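Local coordinates for evasin-3 (Rhipicephalus sanguineus, PDB 6I31), which binds and neutralises host CXC chemokines such as CXCL8, disrupting the CXCL8 homodimer and blocking its interaction with the receptor CXCR2, at residues 22-27 with 48-53. Numbering follows the deposited sequence.
Sequences CNKNCT and GHCYKI
Cys50 packs against Cys22, Lys24 and Cys26 and shows how a very small protein can build its interior from cystines. Its CB sits 3.9 Å from CB of Cys22 and also touches the carbonyl O of Lys24. Chi1 (-58°) puts SG beside the backbone N, opposite the carbonyl carbon, and the sulfur then lies between CB of Lys24 and CB of Cys26, 3.6 Å from the latter. Its nearest neighbour across the contact is O of Lys24, at 3.4 Å from SG. Beyond this tip the chain is continued covalently, by the disulfide to Cys33. Cys22 and Cys26 are bonded likewise, to Cys37 and Cys39, so three crosslinks converge on two neighbouring segments; this is the cystine-rich core of the knottin scaffold, on which evasin-3 builds its CXC-chemokine specificity. The sulfur of Cys26 takes a different course, lying against the backbone of His49, 3.3 Å from its C atom.

Backbone hydrogen bonds join the two segments. Cys26 and Gly48 form a hydrogen-bonded pair, with Gly48 N to Cys26 O at 2.9 Å, and Cys50 N donates to O of Lys24 at 2.8 Å, meeting the oxygen nearly head-on. At the corner by Asn23 the ladder is interrupted: a water accepts from Lys24 N and donates to Cys50 O, which also receives Cys22 N at 3.0 Å, so this oxygen is gripped twice. Away from the sulfurs, Asn25 and His49 form the non-hydrogen-bonded pair, their side chains side by side with amide and imidazole planes nearly perpendicular (87°), ND2 of Asn25 lying 3.5 Å from CD2 of His49.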
loop_
_atom_site.group_PDB
_atom_site.type_symbol
_atom_site.label_atom_id
_atom_site.label_comp_id
_atom_site.label_asym_id
_atom_site.label_seq_id
_atom_site.Cartn_x
_atom_site.Cartn_y
_atom_site.Cartn_z
ATOM N N CYS A 22 -1.886 -1.325 -3.717
ATOM C CA CYS A 22 -3.195 -1.764 -3.266
ATOM C C CYS A 22 -4.086 -1.973 -4.519
ATOM O O CYS A 22 -5.309 -2.048 -4.460
ATOM C CB CYS A 22 -3.739 -0.741 -2.271
ATOM S SG CYS A 22 -5.465 -0.972 -1.805
ATOM N N ASN A 23 -3.393 -2.106 -5.678
ATOM C CA ASN A 23 -3.835 -2.411 -7.039
ATOM C C ASN A 23 -5.127 -1.732 -7.505
ATOM O O ASN A 23 -6.053 -2.411 -7.955
ATOM C CB ASN A 23 -3.948 -3.949 -7.207
ATOM C CG ASN A 23 -2.657 -4.663 -6.884
ATOM O OD1 ASN A 23 -1.629 -4.484 -7.553
ATOM N ND2 ASN A 23 -2.676 -5.452 -5.825
ATOM N N LYS A 24 -5.163 -0.393 -7.483
ATOM C CA LYS A 24 -6.343 0.347 -7.923
ATOM C C LYS A 24 -5.985 1.795 -8.310
ATOM O O LYS A 24 -5.198 2.413 -7.609
ATOM C CB LYS A 24 -7.414 0.321 -6.813
ATOM C CG LYS A 24 -8.758 0.911 -7.220
ATOM C CD LYS A 24 -9.826 0.653 -6.163
ATOM C CE LYS A 24 -11.108 1.415 -6.425
ATOM N NZ LYS A 24 -11.585 1.305 -7.830
ATOM N N ASN A 25 -6.577 2.326 -9.402
ATOM C CA ASN A 25 -6.379 3.729 -9.782
ATOM C C ASN A 25 -7.287 4.562 -8.878
ATOM O O ASN A 25 -8.324 4.082 -8.412
ATOM C CB ASN A 25 -6.794 4.007 -11.252
ATOM C CG ASN A 25 -6.138 3.153 -12.303
ATOM O OD1 ASN A 25 -6.598 3.070 -13.444
ATOM N ND2 ASN A 25 -5.075 2.482 -11.951
ATOM N N CYS A 26 -6.909 5.809 -8.634
ATOM C CA CYS A 26 -7.704 6.693 -7.805
ATOM C C CYS A 26 -7.509 8.128 -8.256
ATOM O O CYS A 26 -6.530 8.456 -8.940
ATOM C CB CYS A 26 -7.282 6.512 -6.354
ATOM S SG CYS A 26 -5.510 6.752 -6.106
ATOM N N THR A 27 -8.457 8.987 -7.895
ATOM C CA THR A 27 -8.366 10.419 -8.177
ATOM C C THR A 27 -8.546 11.112 -6.852
ATOM O O THR A 27 -9.342 10.650 -6.035
ATOM C CB THR A 27 -9.427 10.872 -9.185
ATOM O OG1 THR A 27 -10.707 10.706 -8.579
ATOM C CG2 THR A 27 -9.367 10.090 -10.484
ATOM N N GLY A 48 -3.809 9.189 -9.551
ATOM C CA GLY A 48 -2.720 8.405 -8.983
ATOM C C GLY A 48 -3.107 6.955 -8.783
ATOM O O GLY A 48 -3.902 6.398 -9.546
ATOM N N HIS A 49 -2.501 6.321 -7.786
ATOM C CA HIS A 49 -2.745 4.913 -7.495
ATOM C C HIS A 49 -2.909 4.702 -6.014
ATOM O O HIS A 49 -2.405 5.492 -5.214
ATOM C CB HIS A 49 -1.580 4.057 -7.999
ATOM C CG HIS A 49 -1.444 4.117 -9.475
ATOM N ND1 HIS A 49 -0.679 5.087 -10.077
ATOM C CD2 HIS A 49 -2.066 3.392 -10.428
ATOM C CE1 HIS A 49 -0.820 4.895 -11.369
ATOM N NE2 HIS A 49 -1.622 3.874 -11.622
ATOM N N CYS A 50 -3.619 3.640 -5.651
ATOM C CA CYS A 50 -3.824 3.249 -4.267
ATOM C C CYS A 50 -2.635 2.465 -3.766
ATOM O O CYS A 50 -2.166 1.542 -4.432
ATOM C CB CYS A 50 -5.119 2.463 -4.104
ATOM S SG CYS A 50 -6.586 3.371 -4.659
ATOM N N TYR A 51 -2.158 2.837 -2.562
ATOM C CA TYR A 51 -1.033 2.155 -1.925
ATOM C C TYR A 51 -1.400 1.829 -0.493
ATOM O O TYR A 51 -2.339 2.415 0.030
ATOM C CB TYR A 51 0.218 3.026 -1.921
ATOM C CG TYR A 51 0.650 3.464 -3.299
ATOM C CD1 TYR A 51 1.256 2.569 -4.182
ATOM C CD2 TYR A 51 0.426 4.762 -3.736
ATOM C CE1 TYR A 51 1.625 2.963 -5.477
ATOM C CE2 TYR A 51 0.811 5.171 -5.017
ATOM C CZ TYR A 51 1.391 4.262 -5.888
ATOM O OH TYR A 51 1.762 4.667 -7.151
ATOM N N LYS A 52 -0.565 1.045 0.176
ATOM C CA LYS A 52 -0.744 0.704 1.601
ATOM C C LYS A 52 0.600 0.426 2.227
ATOM O O LYS A 52 1.582 0.167 1.523
ATOM C CB LYS A 52 -1.730 -0.473 1.808
ATOM C CG LYS A 52 -1.210 -1.777 1.187
ATOM C CD LYS A 52 -2.219 -2.945 1.346
ATOM C CE LYS A 52 -1.741 -4.104 0.472
ATOM N NZ LYS A 52 -2.752 -5.205 0.424
ATOM N N ILE A 53 0.657 0.530 3.546
ATOM C CA ILE A 53 1.865 0.329 4.306
ATOM C C ILE A 53 1.816 -1.031 4.943
ATOM O O ILE A 53 0.843 -1.380 5.614
ATOM C CB ILE A 53 2.035 1.423 5.360
ATOM C CG1 ILE A 53 1.948 2.848 4.690
ATOM C CG2 ILE A 53 3.330 1.211 6.126
ATOM C CD1 ILE A 53 2.030 3.961 5.704
HETATM O O HOH W 1 -2.402 0.740 -7.071
#